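PDB 5ZB2: DNA repair protein RAD7 from Saccharomyces cerevisiae, which acts in the global genome repair complex with RAD16 and ABF1, promoting nucleotide excision repair of damage in nontranscribed DNA, and interacts with ELC1. Local coordinates for residues Glu269-Glu275 against Leu296-Arg302; Glu274-Gln278 against Arg303-Leu307; Leu327-Lys333 against Leu351-Arg357; Leu374-Phe380 against Gly394-Arg400. All blocks are in the same frame, centred on the assembly; numbering follows the deposited sequence.

Interaction 1: Glu269-Glu275 against Leu296-Arg302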
# COMPACT_ATOMS: atom_id res chain seq x y z
N GLU A 269 16.37 35.53 -14.90
CA GLU A 269 15.09 35.39 -15.57
C GLU A 269 13.91 35.65 -14.64
O GLU A 269 12.84 36.01 -15.11
CB GLU A 269 14.96 33.99 -16.17
CG GLU A 269 16.22 33.53 -16.90
CD GLU A 269 16.11 32.12 -17.45
OE1 GLU A 269 16.72 31.85 -18.50
OE2 GLU A 269 15.43 31.28 -16.82
N VAL A 270 14.11 35.49 -13.33
CA VAL A 270 13.06 35.69 -12.33
C VAL A 270 13.65 36.45 -11.16
O VAL A 270 14.70 36.06 -10.63
CB VAL A 270 12.46 34.35 -11.86
CG1 VAL A 270 11.41 34.58 -10.77
CG2 VAL A 270 11.86 33.59 -13.04
N LEU A 271 12.98 37.52 -10.74
CA LEU A 271 13.45 38.34 -9.63
C LEU A 271 12.24 38.77 -8.80
O LEU A 271 11.31 39.37 -9.34
CB LEU A 271 14.22 39.57 -10.12
CG LEU A 271 14.68 40.51 -9.01
CD1 LEU A 271 15.75 39.84 -8.15
CD2 LEU A 271 15.19 41.83 -9.57
N SER A 272 12.27 38.49 -7.50
CA SER A 272 11.18 38.87 -6.61
C SER A 272 11.74 39.32 -5.27
O SER A 272 12.51 38.59 -4.64
CB SER A 272 10.21 37.70 -6.41
OG SER A 272 9.23 38.02 -5.44
N LEU A 273 11.31 40.50 -4.82
CA LEU A 273 11.78 41.09 -3.57
C LEU A 273 10.59 41.64 -2.79
O LEU A 273 10.56 42.80 -2.38
CB LEU A 273 12.81 42.18 -3.84
CG LEU A 273 14.04 41.81 -4.66
CD1 LEU A 273 14.88 43.05 -4.93
CD2 LEU A 273 14.87 40.76 -3.95
N GLU A 274 9.60 40.81 -2.54
CA GLU A 274 8.33 41.28 -2.00
C GLU A 274 8.45 41.62 -0.51
O GLU A 274 9.17 40.97 0.24
CB GLU A 274 7.25 40.23 -2.22
CG GLU A 274 7.06 39.88 -3.70
CD GLU A 274 5.90 38.92 -3.93
OE1 GLU A 274 5.29 38.47 -2.93
OE2 GLU A 274 5.60 38.62 -5.10
N GLU A 275 7.73 42.68 -0.10
CA GLU A 275 7.59 43.09 1.29
C GLU A 275 8.87 43.67 1.90
O GLU A 275 9.01 43.68 3.13
CB GLU A 275 7.07 41.94 2.17
CG GLU A 275 5.60 41.62 1.95
CD GLU A 275 5.08 40.54 2.88
OE1 GLU A 275 5.78 40.22 3.88
OE2 GLU A 275 3.99 40.00 2.63
N LEU A 296 14.99 38.85 -18.31
CA LEU A 296 14.05 38.86 -17.19
C LEU A 296 12.64 38.58 -17.69
O LEU A 296 12.07 39.35 -18.47
CB LEU A 296 14.12 40.20 -16.47
CG LEU A 296 13.39 40.28 -15.12
CD1 LEU A 296 14.00 39.32 -14.11
CD2 LEU A 296 13.42 41.70 -14.59
N ILE A 297 12.07 37.46 -17.24
CA ILE A 297 10.75 37.02 -17.65
C ILE A 297 9.69 37.41 -16.63
O ILE A 297 8.57 37.77 -16.99
CB ILE A 297 10.76 35.50 -17.89
CG1 ILE A 297 11.71 35.14 -19.04
CG2 ILE A 297 9.35 34.97 -18.17
CD1 ILE A 297 11.35 35.75 -20.38
N GLU A 298 10.04 37.36 -15.35
CA GLU A 298 9.10 37.61 -14.27
C GLU A 298 9.78 38.49 -13.23
O GLU A 298 10.93 38.26 -12.86
CB GLU A 298 8.65 36.29 -13.63
CG GLU A 298 7.54 36.43 -12.60
CD GLU A 298 7.17 35.10 -11.98
OE1 GLU A 298 7.18 35.00 -10.74
OE2 GLU A 298 6.89 34.15 -12.74
N CYS A 299 9.05 39.51 -12.76
CA CYS A 299 9.58 40.42 -11.76
C CYS A 299 8.45 40.89 -10.86
O CYS A 299 7.38 41.28 -11.36
CB CYS A 299 10.26 41.62 -12.42
SG CYS A 299 11.00 42.77 -11.25
N SER A 300 8.68 40.87 -9.55
CA SER A 300 7.69 41.32 -8.58
C SER A 300 8.34 42.20 -7.52
O SER A 300 9.38 41.84 -6.96
CB SER A 300 6.99 40.14 -7.89
OG SER A 300 6.12 40.60 -6.87
N PHE A 301 7.71 43.35 -7.26
CA PHE A 301 8.09 44.23 -6.16
C PHE A 301 6.92 44.44 -5.20
O PHE A 301 6.82 45.48 -4.55
CB PHE A 301 8.57 45.58 -6.70
CG PHE A 301 9.76 45.49 -7.61
CD1 PHE A 301 10.96 44.97 -7.15
CD2 PHE A 301 9.68 45.94 -8.92
CE1 PHE A 301 12.06 44.89 -7.99
CE2 PHE A 301 10.78 45.86 -9.76
CZ PHE A 301 11.97 45.34 -9.30
N ARG A 302 6.04 43.44 -5.10
CA ARG A 302 4.86 43.54 -4.25
C ARG A 302 5.22 44.04 -2.86
O ARG A 302 6.05 43.44 -2.16
CB ARG A 302 4.16 42.18 -4.15
CG ARG A 302 2.88 42.20 -3.32
CD ARG A 302 2.24 40.82 -3.21
NE ARG A 302 3.10 39.90 -2.47
CZ ARG A 302 3.20 39.87 -1.14
NH1 ARG A 302 2.49 40.71 -0.40
NH2 ARG A 302 4.01 39.00 -0.56
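Arg302 clasps Glu274 from the side: NE and NH2 both close on the single oxygen OE1 of Glu274, each at 2.7 Å. The guanidinium meets the carboxylate nearly at a right angle, its plane 87° away, and both nitrogens come from the same face of the acid, NE from well above it. The second oxygen, Glu274 OE2, takes the Ser300 hydroxyl, OG, at 2.7 Å, so both carboxylate oxygens are engaged. With CG anti to the carbonyl carbon (chi1 -58°) and the chain extended beyond it, the acid is carried across to the next strand. With an alanine here, the Arg302 guanidinium would probably lose its close charge partner and the Ser300 hydroxyl the acceptor it donates to. A second, weak link is looser, Arg302 NH2 standing 3.3 Å from Glu275 OE2. These residues continue two parallel strands, 270-272 and 298-300, of the leucine-rich repeat solenoid, each strand beginning one turn. Backbone bonds pair the strands, among them Leu271 N to Glu298 O at 3.0 Å, and Glu269 O accepts from both Ile297 N and Glu298 N. On the buried side Leu271 CB packs 4.0 Å from Leu296 CD1, with helix 309-320 lying against Leu296 and Cys299. Looser, and nearer solvent, is the start of the strands on the face of the serines, where Val270 CG2 lies 4.2 Å from CB of the exposed Glu298.

Interaction 2: Glu274-Gln278 against Arg303-Leu307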
# COMPACT_ATOMS: atom_id res chain seq x y z
N GLU A 274 9.60 40.81 -2.54
CA GLU A 274 8.33 41.28 -2.00
C GLU A 274 8.45 41.62 -0.51
O GLU A 274 9.17 40.97 0.24
CB GLU A 274 7.25 40.23 -2.22
CG GLU A 274 7.06 39.88 -3.70
CD GLU A 274 5.90 38.92 -3.93
OE1 GLU A 274 5.29 38.47 -2.93
OE2 GLU A 274 5.60 38.62 -5.10
N GLU A 275 7.73 42.68 -0.10
CA GLU A 275 7.59 43.09 1.29
C GLU A 275 8.87 43.67 1.90
O GLU A 275 9.01 43.68 3.13
CB GLU A 275 7.07 41.94 2.17
CG GLU A 275 5.60 41.62 1.95
CD GLU A 275 5.08 40.54 2.88
OE1 GLU A 275 5.78 40.22 3.88
OE2 GLU A 275 3.99 40.00 2.63
N SER A 276 9.79 44.17 1.09
CA SER A 276 11.03 44.78 1.60
C SER A 276 10.82 46.29 1.68
O SER A 276 11.18 47.05 0.78
CB SER A 276 12.21 44.42 0.71
OG SER A 276 12.47 43.02 0.75
N ASP A 277 10.23 46.72 2.80
CA ASP A 277 9.89 48.12 3.01
C ASP A 277 11.09 49.00 3.36
O ASP A 277 10.90 50.21 3.55
CB ASP A 277 8.83 48.24 4.12
CG ASP A 277 9.41 47.99 5.49
OD1 ASP A 277 10.28 47.10 5.63
OD2 ASP A 277 8.99 48.68 6.45
N GLN A 278 12.30 48.45 3.45
CA GLN A 278 13.48 49.25 3.71
C GLN A 278 14.32 49.51 2.46
O GLN A 278 15.19 50.39 2.49
CB GLN A 278 14.35 48.59 4.78
CG GLN A 278 13.73 48.61 6.17
CD GLN A 278 14.70 48.23 7.27
OE1 GLN A 278 15.44 49.07 7.78
NE2 GLN A 278 14.70 46.95 7.64
N ARG A 303 4.59 45.15 -2.47
CA ARG A 303 4.71 45.73 -1.12
C ARG A 303 6.14 46.17 -0.81
O ARG A 303 6.56 46.17 0.35
CB ARG A 303 4.20 44.76 -0.05
CG ARG A 303 2.68 44.69 0.00
CD ARG A 303 2.17 44.00 1.26
NE ARG A 303 2.62 44.67 2.48
CZ ARG A 303 2.11 45.82 2.94
NH1 ARG A 303 1.14 46.44 2.28
NH2 ARG A 303 2.59 46.34 4.06
N CYS A 304 6.89 46.58 -1.84
CA CYS A 304 8.12 47.34 -1.64
C CYS A 304 7.74 48.82 -1.57
O CYS A 304 7.88 49.59 -2.52
CB CYS A 304 9.11 47.08 -2.76
SG CYS A 304 10.17 45.67 -2.47
N LEU A 305 7.26 49.21 -0.38
CA LEU A 305 6.46 50.42 -0.25
C LEU A 305 7.21 51.67 -0.69
O LEU A 305 6.57 52.66 -1.08
CB LEU A 305 5.98 50.57 1.19
CG LEU A 305 5.17 49.39 1.75
CD1 LEU A 305 4.82 49.61 3.21
CD2 LEU A 305 3.90 49.15 0.93
N GLN A 306 8.54 51.66 -0.64
CA GLN A 306 9.30 52.87 -0.94
C GLN A 306 9.51 53.09 -2.44
O GLN A 306 9.86 54.21 -2.83
CB GLN A 306 10.66 52.83 -0.26
CG GLN A 306 10.64 53.04 1.23
CD GLN A 306 12.00 53.44 1.77
OE1 GLN A 306 12.57 54.46 1.35
NE2 GLN A 306 12.55 52.65 2.68
N LEU A 307 9.33 52.07 -3.27
CA LEU A 307 9.82 52.12 -4.64
C LEU A 307 8.99 53.08 -5.48
O LEU A 307 7.75 53.03 -5.48
CB LEU A 307 9.82 50.73 -5.26
CG LEU A 307 10.66 49.69 -4.53
CD1 LEU A 307 10.67 48.40 -5.34
CD2 LEU A 307 12.08 50.17 -4.27
O HOH W 1 10.53 49.49 -0.08
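This is a loop-to-loop contact between successive turns of the leucine-rich repeat solenoid, lying where each segment has left its strand and is about to enter a helix: residues 274-278 lead toward helix 281-290, and residues 303-307 toward helix 309-320. The two loops run in similar directions, 18° apart from end to end, but no direct backbone-to-backbone hydrogen bond joins them. They are held instead by close packing, one side-chain amide and a water. At the end nearer the strands Glu275 CA approaches Arg303 O to 3.4 Å in a CA-H...O contact, while the aliphatic parts of the two side chains meet, Glu275 CG lying 4.0 Å from Arg303 CB. The side chains cross at an angle and their charged ends stay apart, OE2 of Glu275 being 4.9 Å from NE of Arg303; that carboxylate has a weak, long ion pair with Arg302. Over one face of the Arg303 guanidinium lies CD2 of Leu305, two residues on, offset toward the rim. Further in, the thiol of Cys304 is buried against Ser276: SG sits 3.7 Å from Ser276 O and 4.0 Å from Ser276 CB. CG of Gln306 lies anti to the carbonyl carbon (chi1 -73°), and the extended chain reaches over to the other loop. One water bridges the backbones, donating to Ser276 O and accepting from Gln306 N, a nitrogen inside the type I turn from Cys304 to Leu307. The amide at the tip makes an almost straight bond, Gln306 NE2 to Asp277 O at 3.1 Å and 175°, with the acceptor lying in the amide plane of Gln306.

Interaction 3: Leu327-Lys333 against Leu351-Arg357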
# COMPACT_ATOMS: atom_id res chain seq x y z
N LEU A 327 4.60 41.29 -14.50
CA LEU A 327 5.20 42.31 -13.66
C LEU A 327 4.22 42.65 -12.54
O LEU A 327 3.04 42.89 -12.80
CB LEU A 327 5.53 43.57 -14.47
CG LEU A 327 6.21 44.72 -13.72
CD1 LEU A 327 7.62 44.35 -13.31
CD2 LEU A 327 6.21 45.97 -14.58
N ASN A 328 4.71 42.69 -11.31
CA ASN A 328 3.88 42.91 -10.13
C ASN A 328 4.36 44.16 -9.41
O ASN A 328 5.44 44.16 -8.81
CB ASN A 328 3.93 41.70 -9.20
CG ASN A 328 3.00 41.83 -8.01
OD1 ASN A 328 2.62 42.94 -7.61
ND2 ASN A 328 2.64 40.70 -7.41
N LEU A 329 3.56 45.23 -9.47
CA LEU A 329 3.84 46.49 -8.80
C LEU A 329 2.89 46.74 -7.63
O LEU A 329 2.73 47.88 -7.19
CB LEU A 329 3.76 47.64 -9.80
CG LEU A 329 4.62 47.50 -11.06
CD1 LEU A 329 4.28 48.61 -12.04
CD2 LEU A 329 6.11 47.51 -10.74
N ASN A 330 2.28 45.68 -7.11
CA ASN A 330 1.22 45.82 -6.12
C ASN A 330 1.68 46.60 -4.91
O ASN A 330 2.72 46.31 -4.32
CB ASN A 330 0.75 44.42 -5.70
CG ASN A 330 -0.44 44.46 -4.76
OD1 ASN A 330 -0.35 44.91 -3.62
ND2 ASN A 330 -1.57 43.97 -5.24
N SER A 331 0.90 47.62 -4.55
CA SER A 331 1.07 48.46 -3.36
C SER A 331 2.21 49.46 -3.49
O SER A 331 2.61 50.04 -2.47
CB SER A 331 1.31 47.62 -2.09
OG SER A 331 0.26 46.70 -1.88
N LEU A 332 2.74 49.69 -4.69
CA LEU A 332 3.76 50.73 -4.88
C LEU A 332 3.05 52.08 -4.95
O LEU A 332 2.76 52.62 -6.02
CB LEU A 332 4.60 50.46 -6.12
CG LEU A 332 5.47 49.19 -6.12
CD1 LEU A 332 6.69 49.40 -7.00
CD2 LEU A 332 5.88 48.77 -4.72
N LYS A 333 2.79 52.63 -3.76
CA LYS A 333 2.05 53.88 -3.64
C LYS A 333 2.84 55.08 -4.15
O LYS A 333 2.24 56.12 -4.45
CB LYS A 333 1.66 54.11 -2.18
CG LYS A 333 0.20 54.46 -1.97
CD LYS A 333 -0.70 53.24 -2.12
CE LYS A 333 -2.13 53.54 -1.70
NZ LYS A 333 -3.01 52.34 -1.80
N LEU A 351 -0.11 42.05 -15.48
CA LEU A 351 0.37 43.22 -14.75
C LEU A 351 -0.48 43.42 -13.51
O LEU A 351 -1.70 43.63 -13.62
CB LEU A 351 0.34 44.47 -15.64
CG LEU A 351 0.84 45.78 -15.02
CD1 LEU A 351 2.31 45.69 -14.64
CD2 LEU A 351 0.61 46.94 -15.98
N ASP A 352 0.15 43.36 -12.34
CA ASP A 352 -0.54 43.51 -11.06
C ASP A 352 -0.33 44.94 -10.58
O ASP A 352 0.78 45.31 -10.17
CB ASP A 352 -0.02 42.50 -10.04
CG ASP A 352 -0.78 42.54 -8.72
OD1 ASP A 352 -1.49 43.53 -8.46
OD2 ASP A 352 -0.64 41.58 -7.94
N LEU A 353 -1.39 45.75 -10.62
CA LEU A 353 -1.35 47.13 -10.15
C LEU A 353 -2.25 47.34 -8.94
O LEU A 353 -2.68 48.47 -8.68
CB LEU A 353 -1.75 48.09 -11.27
CG LEU A 353 -0.90 48.03 -12.54
CD1 LEU A 353 -1.44 48.99 -13.58
CD2 LEU A 353 0.57 48.34 -12.24
N GLY A 354 -2.53 46.29 -8.19
CA GLY A 354 -3.37 46.40 -7.01
C GLY A 354 -2.82 47.37 -5.99
O GLY A 354 -1.65 47.30 -5.61
N PHE A 355 -3.68 48.29 -5.55
CA PHE A 355 -3.32 49.30 -4.55
C PHE A 355 -2.25 50.26 -5.06
O PHE A 355 -1.50 50.84 -4.27
CB PHE A 355 -2.86 48.64 -3.24
CG PHE A 355 -3.93 47.85 -2.55
CD1 PHE A 355 -4.87 48.48 -1.75
CD2 PHE A 355 -3.99 46.47 -2.70
CE1 PHE A 355 -5.86 47.75 -1.12
CE2 PHE A 355 -4.98 45.74 -2.06
CZ PHE A 355 -5.91 46.38 -1.27
N VAL A 356 -2.17 50.45 -6.38
CA VAL A 356 -1.28 51.44 -6.96
C VAL A 356 -2.08 52.74 -7.08
O VAL A 356 -2.87 52.92 -8.02
CB VAL A 356 -0.71 50.99 -8.31
CG1 VAL A 356 0.23 52.05 -8.87
CG2 VAL A 356 0.04 49.68 -8.14
N ARG A 357 -1.85 53.65 -6.13
CA ARG A 357 -2.66 54.85 -5.99
C ARG A 357 -2.85 55.58 -7.32
O ARG A 357 -3.97 55.95 -7.69
CB ARG A 357 -1.99 55.77 -4.96
CG ARG A 357 -2.56 57.18 -4.84
CD ARG A 357 -1.67 58.03 -3.95
NE ARG A 357 -0.29 58.03 -4.42
CZ ARG A 357 0.16 58.77 -5.44
NH1 ARG A 357 -0.67 59.57 -6.09
NH2 ARG A 357 1.43 58.69 -5.80
O HOH W 2 -0.08 40.74 -5.39
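Asn330 reaches across to residues 352-355 and touches with every atom of its side chain. CB lies 3.7 Å from both Asp352 OD1 and Gly354 O. CG, anti to the backbone N (chi1 -175°), comes to 3.2 Å from Gly354 O in close packing; that carbonyl takes its bond from Ser331 N. At the tip the two branches part: ND2 donates to Asp352 OD1 at 3.3 Å, on the syn side but somewhat out of the plane of a carboxylate turned 86° from the amide, whereas OD1 lies near Phe355 CD2 and accepts from the hydroxyl of its neighbour, Ser331 OG, at 2.6 Å. An alanine in its place would probably leave Asp352 OD1 with one donor fewer and free the Ser331 hydroxyl to turn. Another donor to Asp352 OD1 is Gly354 N, which closes an Asx turn; Asn328 OD1 makes the matching one with Asn330 N. The same turn thus recurs in two successive coils of the leucine-rich repeat solenoid, in which strands 326-328 and 350-352 lie parallel and each passes into a type II turn. Gly354 is a fitting residue where Asn330 crosses, since a CB there would collide with ND2. On the side of Leu327 and Leu351, just past the strands, Leu329 CD1 packs 3.7 Å from Leu353 CD2, and Phe340 of helix 337-341 touches both leucines. Farther out, Arg357 grips Lys333 O side-on with NE and NH2, the latter at 3.0 Å, and Lys333 NZ in turn reaches Phe355 O from above its carbonyl plane.

Interaction 4: Leu374-Phe380 against Gly394-Arg400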
# COMPACT_ATOMS: atom_id res chain seq x y z
N LEU A 374 -0.67 42.40 -23.54
CA LEU A 374 -1.21 42.50 -22.19
C LEU A 374 -2.67 42.06 -22.18
O LEU A 374 -3.48 42.59 -22.94
CB LEU A 374 -1.07 43.93 -21.67
CG LEU A 374 -1.44 44.18 -20.21
CD1 LEU A 374 -0.64 43.29 -19.27
CD2 LEU A 374 -1.21 45.64 -19.85
N THR A 375 -2.99 41.09 -21.33
CA THR A 375 -4.33 40.51 -21.29
C THR A 375 -5.04 40.69 -19.95
O THR A 375 -6.28 40.71 -19.93
CB THR A 375 -4.29 39.01 -21.61
OG1 THR A 375 -3.62 38.31 -20.56
CG2 THR A 375 -3.54 38.77 -22.92
N VAL A 376 -4.31 40.82 -18.85
CA VAL A 376 -4.92 40.96 -17.53
C VAL A 376 -4.21 42.08 -16.77
O VAL A 376 -2.98 42.15 -16.75
CB VAL A 376 -4.85 39.64 -16.73
CG1 VAL A 376 -5.49 39.81 -15.35
CG2 VAL A 376 -5.53 38.52 -17.51
N ILE A 377 -5.00 42.94 -16.13
CA ILE A 377 -4.49 44.00 -15.27
C ILE A 377 -5.32 43.98 -13.99
O ILE A 377 -6.53 44.20 -14.04
CB ILE A 377 -4.57 45.39 -15.94
CG1 ILE A 377 -3.77 45.41 -17.24
CG2 ILE A 377 -4.06 46.47 -14.98
CD1 ILE A 377 -3.97 46.68 -18.05
N ASP A 378 -4.66 43.73 -12.86
CA ASP A 378 -5.33 43.77 -11.57
C ASP A 378 -5.32 45.20 -11.05
O ASP A 378 -4.25 45.77 -10.83
CB ASP A 378 -4.65 42.82 -10.58
CG ASP A 378 -5.49 42.57 -9.34
OD1 ASP A 378 -6.26 43.47 -8.94
OD2 ASP A 378 -5.39 41.46 -8.78
N VAL A 379 -6.51 45.77 -10.86
CA VAL A 379 -6.66 47.13 -10.37
C VAL A 379 -7.37 47.16 -9.02
O VAL A 379 -7.94 48.17 -8.64
CB VAL A 379 -7.39 48.02 -11.40
CG1 VAL A 379 -6.58 48.12 -12.69
CG2 VAL A 379 -8.78 47.48 -11.68
N PHE A 380 -7.33 46.05 -8.29
CA PHE A 380 -7.98 45.98 -6.99
C PHE A 380 -7.46 47.09 -6.09
O PHE A 380 -6.25 47.20 -5.87
CB PHE A 380 -7.75 44.61 -6.36
CG PHE A 380 -8.52 44.39 -5.09
CD1 PHE A 380 -8.03 44.84 -3.88
CD2 PHE A 380 -9.74 43.75 -5.12
CE1 PHE A 380 -8.74 44.64 -2.71
CE2 PHE A 380 -10.46 43.54 -3.96
CZ PHE A 380 -9.96 43.99 -2.75
N GLY A 394 -9.52 42.09 -25.99
CA GLY A 394 -8.55 41.16 -25.47
C GLY A 394 -8.10 41.43 -24.05
O GLY A 394 -7.56 40.53 -23.40
N LEU A 395 -8.32 42.64 -23.53
CA LEU A 395 -7.85 43.02 -22.21
C LEU A 395 -8.99 42.96 -21.21
O LEU A 395 -10.09 43.46 -21.49
CB LEU A 395 -7.24 44.43 -22.24
CG LEU A 395 -6.42 44.84 -21.02
CD1 LEU A 395 -5.36 45.85 -21.43
CD2 LEU A 395 -7.29 45.41 -19.91
N THR A 396 -8.74 42.36 -20.05
CA THR A 396 -9.72 42.24 -18.99
C THR A 396 -9.14 42.81 -17.70
O THR A 396 -7.96 42.59 -17.39
CB THR A 396 -10.13 40.78 -18.77
OG1 THR A 396 -9.06 40.06 -18.16
CG2 THR A 396 -10.49 40.12 -20.10
N LEU A 397 -9.96 43.55 -16.96
CA LEU A 397 -9.57 44.16 -15.70
C LEU A 397 -10.19 43.39 -14.55
O LEU A 397 -11.41 43.18 -14.53
CB LEU A 397 -9.98 45.63 -15.64
CG LEU A 397 -9.46 46.55 -16.74
CD1 LEU A 397 -9.93 47.97 -16.49
CD2 LEU A 397 -7.94 46.51 -16.84
N ILE A 398 -9.36 42.97 -13.60
CA ILE A 398 -9.81 42.25 -12.41
C ILE A 398 -9.60 43.15 -11.20
O ILE A 398 -8.70 44.00 -11.18
CB ILE A 398 -9.08 40.90 -12.25
CG1 ILE A 398 -7.57 41.11 -12.20
CG2 ILE A 398 -9.48 39.96 -13.37
CD1 ILE A 398 -6.75 39.84 -12.07
N GLY A 399 -10.45 42.97 -10.19
CA GLY A 399 -10.39 43.79 -9.00
C GLY A 399 -11.28 45.01 -9.04
O GLY A 399 -10.97 46.01 -8.38
N ARG A 400 -12.38 44.96 -9.78
CA ARG A 400 -13.30 46.08 -9.87
C ARG A 400 -14.14 46.18 -8.60
O ARG A 400 -14.09 45.31 -7.72
CB ARG A 400 -14.19 45.94 -11.10
CG ARG A 400 -13.45 45.61 -12.38
CD ARG A 400 -12.51 46.73 -12.79
NE ARG A 400 -13.23 47.96 -13.12
CZ ARG A 400 -13.79 48.21 -14.30
NH1 ARG A 400 -14.42 49.36 -14.50
NH2 ARG A 400 -13.73 47.32 -15.28
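The last pair of strands in the leucine-rich repeat solenoid, 376-378 and 396-398, meets here in parallel pairing with a 25° twist between their axes. Backbone bonds run from Thr396 N to Thr375 O, then Ile377 N to Thr396 O and Ile398 N to Ile377 O; the series ends at Val379 N, 2.8 Å from Ile398 O. Ile398 does most of the reaching on the face that carries Val376 and Asp378. Its CG1 stands between the backbone N and the carbonyl carbon (chi1 56°), which turns the chain across to strand 376-378: CD1 presses on Val376 CG1 at 3.5 Å, and Ile398 CG1 lies 3.8 Å from Asp378 CB, the two side chains crossing near a right angle. The Asp378 carboxylate is tied back to its own segment, OD1 accepting from Phe380 N at 2.9 Å in an Asx turn. Next to it, the edge of the Phe380 ring meets Gly399, CD2 being 3.9 Å from Gly399 CA; a side chain on this glycine would collide with Phe380 N. On the buried face Ile377 is held at two points, with CB 3.7 Å from Leu397 CD2 and CD1 3.7 Å from Leu395 CD1. Helix 361-370 covers that face through Ile364, which touches Ile377, Val379 and Leu397, while strand 350-352 flanks strand 376-378 on its other edge and Lys44 of the Elongin-C chain packs on Thr396.

How the interactions relate
Along the chain the contacts follow the stacking of the leucine-rich repeats. Interactions 1 and 2 start from the same strand-and-loop segment, share Glu274 and Glu275 and have centres about 12 Å apart, one at the strands and the other in the loops beyond. Interaction 3 comes next, about 13 Å from interaction 1 between centres, because strands 298-300 and 326-328 are neighbours; a probable hydrogen bond from Arg303 N to Asn330 O links it to interaction 2. Interaction 4 lies about 12 Å from interaction 3 between centres, joined through strands 350-352 and 376-378. Strand by strand, the series carries this C-terminal leucine-rich repeat part of RAD7 to its end, where Elongin-C touches interaction 4.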